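Local coordinates for secreted protein (Streptomyces lividans TK24, PDB 5LXZ) that binds copper as a secreted protein and is probably a copper-radical oxidase of the galactose oxidase-like AA5 group, at residues Val538-Pro543 against Val570-Gly575; Ile557-Lys562 against Tyr584-Thr589. The protein carries 1 engineered substitution. All blocks are in the same frame, centred on the assembly; numbering follows the deposited sequence.

Contact 1: Val538-Pro543 against Val570-Gly575; sequences VRLIRP and VTVPSG. With EDO (1,2-ethanediol), chain K.
Next to the Val538-Val570 contact, the guanidinium group of Arg539 turns its edge to a bound 1,2-ethanediol, probably from the crystallisation liquor. NH1 and NH2 of Arg539 both donate to O1 of the diol, which lies in the guanidinium plane 3.0 Å from NH1. NH1 also reaches O2, but that bond is weak. A stronger bond turns back from Arg539 NH1 to the carbonyl O of Val538, at 2.9 Å. There the acceptor is close to the guanidinium plane, while the donor stands well above the carbonyl plane. The backbone N of Val538 adds a nearly straight bond to O2 (174°). Arg539 NE forms a salt bridge with Asp416.

Both segments belong to the galactose oxidase-like early set domain. Strand 556-564 runs between their strands in a mixed sheet, so the side chains meet across that middle strand and not as paired neighbours. Val538 and Leu540 alternate with Arg539 and direct their CB atoms toward the other segment. Val538 CG1 is anti to its own backbone nitrogen (chi1 178°), and this branch carries the contact. It touches Val570 CG1 at 3.9 Å, the two side chains crossing at about a right angle. Farther along, Leu540 CD2 lies 4.3 Å from Val572 CG1, a looser apolar contact. Val572 already lies beyond the end of strand 567-571. Leu540 also packs on Tyr584, Met586 and Val601, while Val572 rests on Ile519.

Contact 2: Ile557-Lys562 against Tyr584-Thr589; sequences IALDFK and YMMFVT. With EDO (1,2-ethanediol), chain K.
Ile557 meets Tyr584 and Leu559 meets Met586 across the strand that separates their segments. The two segments lie in the same sheet of the galactose oxidase-like early set domain. Strand 535-541 runs between them, and its Val538 and Leu540 take the backbone hydrogen bonds of Leu559 and Ile557. The facing pair, Leu559 and Met586, has its CA atoms 9.3 Å apart, so the contact is made by side-chain ends.

The apolar contacts are two. Ile557 CD1 comes up to Tyr584 CE2 at 3.6 Å, and the two side chains cross at about a right angle. The same methyl also passes the phenol oxygen, with 4.0 Å from Ile557 CD1 to Tyr584 OH. The second contact is longer: Leu559 CD1 lies 4.2 Å from Met586 SD. Met586 runs out extended, with CG opposite the backbone nitrogen (chi1 -166°), and bends only at its last torsion, about the CG-SD bond, which turns the terminal CE aside. Val570 packs on both Leu559 and Met586.

Among the side chains that touch, the polar end of Tyr584 finds its partner outside the two segments: OH is hydrogen-bonded to the carbonyl O of Gln580, which ties down the far end of the ring.

The last group is a bound 1,2-ethanediol beside Phe561. The ring of Phe561 turns its edge toward the diol, with CE1 3.8 Å from the diol C2. The carbonyl O of Leu559 also lies at this edge, in the ring plane. With an alanine in place of Phe561, a gap would probably open beside Val538 and Leu568, on which the ring packs, and the diol would lose its aromatic flank. The diol hydroxyl O2 donates to the carbonyl O of Leu559 at 2.7 Å.

Overall arrangement
Contacts 1 and 2 interleave in one sheet, with their centres about 6 Å apart. Their strands run in the order 582-590, 535-541, 556-564, 567-571, so each contact skips one strand and that strand belongs to the other contact. Backbone pairing joins them: Ile541 N to Met585 O at 2.7 Å and Leu540 O to Ile557 N at 2.8 Å are probable hydrogen bonds. One ethanediol touches both. Neither contact contains a copper ligand, and their centres lie about 24 and 26 Å from the centre of the chain. The same early set domain does supply one ligand, His548, just after strand 545-547.

Contact 1: Val538-Pro543 against Val570-Gly575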
loop_
_atom_site.group_PDB
_atom_site.type_symbol
_atom_site.label_atom_id
_atom_site.label_comp_id
_atom_site.label_asym_id
_atom_site.label_seq_id
_atom_site.Cartn_x
_atom_site.Cartn_y
_atom_site.Cartn_z
ATOM N N VAL A 538 -13.297 -24.340 -4.332
ATOM C CA VAL A 538 -12.130 -24.414 -3.472
ATOM C C VAL A 538 -11.249 -23.235 -3.905
ATOM O O VAL A 538 -10.980 -23.054 -5.102
ATOM C CB VAL A 538 -11.387 -25.746 -3.645
ATOM C CG1 VAL A 538 -10.123 -25.826 -2.794
ATOM C CG2 VAL A 538 -12.326 -26.902 -3.274
ATOM N N ARG A 539 -10.778 -22.475 -2.931
ATOM C CA ARG A 539 -9.955 -21.299 -3.190
ATOM C C ARG A 539 -8.702 -21.336 -2.330
ATOM O O ARG A 539 -8.769 -21.588 -1.118
ATOM C CB ARG A 539 -10.764 -20.037 -2.880
ATOM C CG ARG A 539 -11.971 -19.798 -3.745
ATOM C CD ARG A 539 -11.551 -19.511 -5.174
ATOM N NE ARG A 539 -12.688 -19.314 -6.083
ATOM C CZ ARG A 539 -13.214 -20.258 -6.860
ATOM N NH1 ARG A 539 -12.791 -21.507 -6.834
ATOM N NH2 ARG A 539 -14.240 -19.944 -7.652
ATOM N N LEU A 540 -7.577 -21.053 -2.976
ATOM C CA LEU A 540 -6.318 -20.864 -2.310
ATOM C C LEU A 540 -6.060 -19.367 -2.253
ATOM O O LEU A 540 -5.949 -18.740 -3.294
ATOM C CB LEU A 540 -5.275 -21.567 -3.119
ATOM C CG LEU A 540 -4.117 -22.186 -2.488
ATOM C CD1 LEU A 540 -4.461 -23.155 -1.354
ATOM C CD2 LEU A 540 -3.220 -22.845 -3.549
ATOM N N ILE A 541 -6.086 -18.789 -1.059
ATOM C CA ILE A 541 -6.036 -17.331 -0.908
ATOM C C ILE A 541 -4.756 -16.953 -0.208
ATOM O O ILE A 541 -4.484 -17.398 0.921
ATOM C CB ILE A 541 -7.251 -16.799 -0.152
ATOM C CG1 ILE A 541 -8.516 -17.345 -0.807
ATOM C CG2 ILE A 541 -7.183 -15.279 -0.133
ATOM C CD1 ILE A 541 -9.795 -16.731 -0.322
ATOM N N ARG A 542 -3.972 -16.119 -0.862
ATOM C CA ARG A 542 -2.720 -15.688 -0.297
ATOM C C ARG A 542 -3.036 -14.668 0.804
ATOM O O ARG A 542 -3.830 -13.790 0.595
ATOM C CB ARG A 542 -1.826 -15.099 -1.373
ATOM C CG ARG A 542 -0.373 -14.982 -0.946
ATOM C CD ARG A 542 0.532 -14.615 -2.118
ATOM N NE ARG A 542 1.961 -14.557 -1.750
ATOM C CZ ARG A 542 2.813 -15.592 -1.723
ATOM N NH1 ARG A 542 2.461 -16.845 -2.063
ATOM N NH2 ARG A 542 4.066 -15.362 -1.450
ATOM N N PRO A 543 -2.417 -14.768 1.990
ATOM C CA PRO A 543 -2.686 -13.838 3.071
ATOM C C PRO A 543 -2.313 -12.430 2.694
ATOM O O PRO A 543 -1.354 -12.223 1.953
ATOM C CB PRO A 543 -1.802 -14.321 4.219
ATOM C CG PRO A 543 -0.980 -15.355 3.672
ATOM C CD PRO A 543 -1.542 -15.861 2.412
ATOM N N VAL A 570 -7.874 -31.957 -3.864
ATOM C CA VAL A 570 -7.739 -30.683 -4.584
ATOM C C VAL A 570 -6.462 -30.713 -5.392
ATOM O O VAL A 570 -5.516 -31.382 -5.012
ATOM C CB VAL A 570 -7.729 -29.488 -3.607
ATOM C CG1 VAL A 570 -8.943 -29.525 -2.711
ATOM C CG2 VAL A 570 -6.482 -29.454 -2.748
ATOM N N THR A 571 -6.431 -29.950 -6.477
ATOM C CA THR A 571 -5.234 -29.887 -7.322
ATOM C C THR A 571 -4.860 -28.419 -7.496
ATOM O O THR A 571 -5.675 -27.615 -7.862
ATOM C CB THR A 571 -5.480 -30.569 -8.687
ATOM O OG1 THR A 571 -5.887 -31.941 -8.450
ATOM C CG2 THR A 571 -4.240 -30.596 -9.546
ATOM N N VAL A 572 -3.604 -28.117 -7.221
ATOM C CA VAL A 572 -3.101 -26.765 -7.336
ATOM C C VAL A 572 -2.788 -26.500 -8.802
ATOM O O VAL A 572 -2.114 -27.295 -9.449
ATOM C CB VAL A 572 -1.841 -26.592 -6.459
ATOM C CG1 VAL A 572 -1.263 -25.189 -6.606
ATOM C CG2 VAL A 572 -2.177 -26.814 -4.990
ATOM N N PRO A 573 -3.197 -25.337 -9.319
ATOM C CA PRO A 573 -2.882 -25.017 -10.696
ATOM C C PRO A 573 -1.379 -24.917 -10.963
ATOM O O PRO A 573 -0.592 -24.672 -10.059
ATOM C CB PRO A 573 -3.469 -23.614 -10.871
ATOM C CG PRO A 573 -4.559 -23.553 -9.930
ATOM C CD PRO A 573 -4.193 -24.414 -8.762
ATOM N N SER A 574 -1.016 -25.111 -12.218
ATOM C CA SER A 574 0.319 -24.866 -12.694
ATOM C C SER A 574 0.598 -23.367 -12.830
ATOM O O SER A 574 -0.283 -22.590 -13.145
ATOM C CB SER A 574 0.535 -25.486 -14.052
ATOM O OG SER A 574 0.447 -26.918 -13.948
ATOM N N GLY A 575 1.873 -23.023 -12.699
ATOM C CA GLY A 575 2.395 -21.721 -13.082
ATOM C C GLY A 575 2.790 -20.899 -11.858
ATOM O O GLY A 575 1.930 -20.486 -11.100
HETATM C C1 EDO K . -13.529 -23.710 -9.582
HETATM O O1 EDO K . -14.285 -22.570 -9.173
HETATM C C2 EDO K . -13.552 -24.861 -8.562
HETATM O O2 EDO K . -12.957 -24.529 -7.276
#

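Contact 2: Ile557-Lys562 against Tyr584-Thr589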
loop_
_atom_site.group_PDB
_atom_site.type_symbol
_atom_site.label_atom_id
_atom_site.label_comp_id
_atom_site.label_asym_id
_atom_site.label_seq_id
_atom_site.Cartn_x
_atom_site.Cartn_y
_atom_site.Cartn_z
ATOM N N ILE A 557 -7.016 -18.054 -5.809
ATOM C CA ILE A 557 -6.773 -18.945 -6.937
ATOM C C ILE A 557 -7.776 -20.081 -6.873
ATOM O O ILE A 557 -7.913 -20.739 -5.853
ATOM C CB ILE A 557 -5.348 -19.482 -6.859
ATOM C CG1 ILE A 557 -4.363 -18.295 -6.944
ATOM C CG2 ILE A 557 -5.089 -20.511 -7.959
ATOM C CD1 ILE A 557 -3.068 -18.569 -6.251
ATOM N N ALA A 558 -8.501 -20.303 -7.967
ATOM C CA ALA A 558 -9.418 -21.474 -7.974
ATOM C C ALA A 558 -8.693 -22.787 -8.077
ATOM O O ALA A 558 -7.782 -22.900 -8.883
ATOM C CB ALA A 558 -10.354 -21.337 -9.164
ATOM N N LEU A 559 -9.127 -23.784 -7.313
ATOM C CA LEU A 559 -8.568 -25.140 -7.411
ATOM C C LEU A 559 -9.614 -26.109 -7.930
ATOM O O LEU A 559 -10.743 -26.098 -7.491
ATOM C CB LEU A 559 -8.112 -25.667 -6.071
ATOM C CG LEU A 559 -7.181 -24.869 -5.183
ATOM C CD1 LEU A 559 -6.490 -25.711 -4.124
ATOM C CD2 LEU A 559 -6.167 -24.096 -5.959
ATOM N N ASP A 560 -9.180 -26.965 -8.841
ATOM C CA ASP A 560 -10.008 -28.096 -9.242
ATOM C C ASP A 560 -10.074 -29.055 -8.050
ATOM O O ASP A 560 -9.165 -29.143 -7.243
ATOM C CB ASP A 560 -9.402 -28.798 -10.459
ATOM C CG ASP A 560 -9.559 -28.008 -11.735
ATOM O OD1 ASP A 560 -10.398 -27.104 -11.806
ATOM O OD2 ASP A 560 -8.840 -28.336 -12.697
ATOM N N PHE A 561 -11.193 -29.770 -7.923
ATOM C CA PHE A 561 -11.347 -30.697 -6.806
ATOM C C PHE A 561 -12.278 -31.844 -7.171
ATOM O O PHE A 561 -13.065 -31.737 -8.086
ATOM C CB PHE A 561 -11.922 -29.996 -5.590
ATOM C CG PHE A 561 -13.318 -29.473 -5.784
ATOM C CD1 PHE A 561 -13.553 -28.209 -6.288
ATOM C CD2 PHE A 561 -14.408 -30.248 -5.420
ATOM C CE1 PHE A 561 -14.843 -27.727 -6.438
ATOM C CE2 PHE A 561 -15.696 -29.770 -5.581
ATOM C CZ PHE A 561 -15.915 -28.522 -6.090
ATOM N N LYS A 562 -12.151 -32.898 -6.391
ATOM C CA LYS A 562 -13.077 -34.047 -6.478
ATOM C C LYS A 562 -13.457 -34.470 -5.062
ATOM O O LYS A 562 -12.631 -34.567 -4.181
ATOM C CB LYS A 562 -12.427 -35.190 -7.250
ATOM C CG LYS A 562 -12.506 -35.050 -8.762
ATOM N N TYR A 584 -0.681 -20.268 1.840
ATOM C CA TYR A 584 -1.996 -19.887 1.453
ATOM C C TYR A 584 -3.011 -20.434 2.435
ATOM O O TYR A 584 -2.830 -21.519 2.995
ATOM C CB TYR A 584 -2.359 -20.474 0.109
ATOM C CG TYR A 584 -1.615 -19.904 -1.079
ATOM C CD1 TYR A 584 -0.330 -20.341 -1.381
ATOM C CD2 TYR A 584 -2.184 -18.930 -1.887
ATOM C CE1 TYR A 584 0.361 -19.812 -2.445
ATOM C CE2 TYR A 584 -1.501 -18.411 -2.968
ATOM C CZ TYR A 584 -0.228 -18.824 -3.240
ATOM O OH TYR A 584 0.436 -18.307 -4.336
ATOM N N MET A 585 -4.111 -19.699 2.586
ATOM C CA MET A 585 -5.339 -20.223 3.179
ATOM C C MET A 585 -6.128 -20.992 2.161
ATOM O O MET A 585 -6.425 -20.465 1.089
ATOM C CB MET A 585 -6.193 -19.108 3.704
ATOM C CG MET A 585 -5.657 -18.427 4.948
ATOM S SD MET A 585 -6.667 -17.039 5.482
ATOM C CE MET A 585 -6.321 -15.791 4.242
ATOM N N MET A 586 -6.530 -22.236 2.460
ATOM C CA MET A 586 -7.428 -22.946 1.589
ATOM C C MET A 586 -8.809 -22.975 2.211
ATOM O O MET A 586 -8.990 -23.512 3.310
ATOM C CB MET A 586 -6.957 -24.363 1.281
ATOM C CG MET A 586 -7.734 -24.946 0.103
ATOM S SD MET A 586 -7.361 -26.675 -0.161
ATOM C CE MET A 586 -8.305 -27.457 1.138
ATOM N N PHE A 587 -9.763 -22.431 1.486
ATOM C CA PHE A 587 -11.169 -22.404 1.900
ATOM C C PHE A 587 -11.977 -23.269 0.937
ATOM O O PHE A 587 -11.769 -23.245 -0.288
ATOM C CB PHE A 587 -11.757 -20.992 1.802
ATOM C CG PHE A 587 -11.256 -20.028 2.829
ATOM C CD1 PHE A 587 -11.896 -19.868 4.046
ATOM C CD2 PHE A 587 -10.167 -19.177 2.539
ATOM C CE1 PHE A 587 -11.462 -18.910 4.970
ATOM C CE2 PHE A 587 -9.748 -18.244 3.454
ATOM C CZ PHE A 587 -10.400 -18.069 4.630
ATOM N N VAL A 588 -12.964 -23.988 1.474
ATOM C CA VAL A 588 -13.938 -24.658 0.621
ATOM C C VAL A 588 -15.280 -24.017 0.881
ATOM O O VAL A 588 -15.602 -23.710 2.041
ATOM C CB VAL A 588 -13.944 -26.192 0.821
ATOM C CG1 VAL A 588 -12.517 -26.717 0.669
ATOM C CG2 VAL A 588 -14.540 -26.627 2.163
ATOM N N THR A 589 -16.066 -23.824 -0.154
ATOM C CA THR A 589 -17.338 -23.164 -0.004
ATOM C C THR A 589 -18.417 -24.054 -0.594
ATOM O O THR A 589 -18.230 -24.638 -1.673
ATOM C CB THR A 589 -17.269 -21.799 -0.691
ATOM O OG1 THR A 589 -16.275 -21.001 -0.002
ATOM C CG2 THR A 589 -18.549 -21.074 -0.619
HETATM C C1 EDO K . -13.529 -23.710 -9.582
HETATM O O1 EDO K . -14.285 -22.570 -9.173
HETATM C C2 EDO K . -13.552 -24.861 -8.562
HETATM O O2 EDO K . -12.957 -24.529 -7.276
#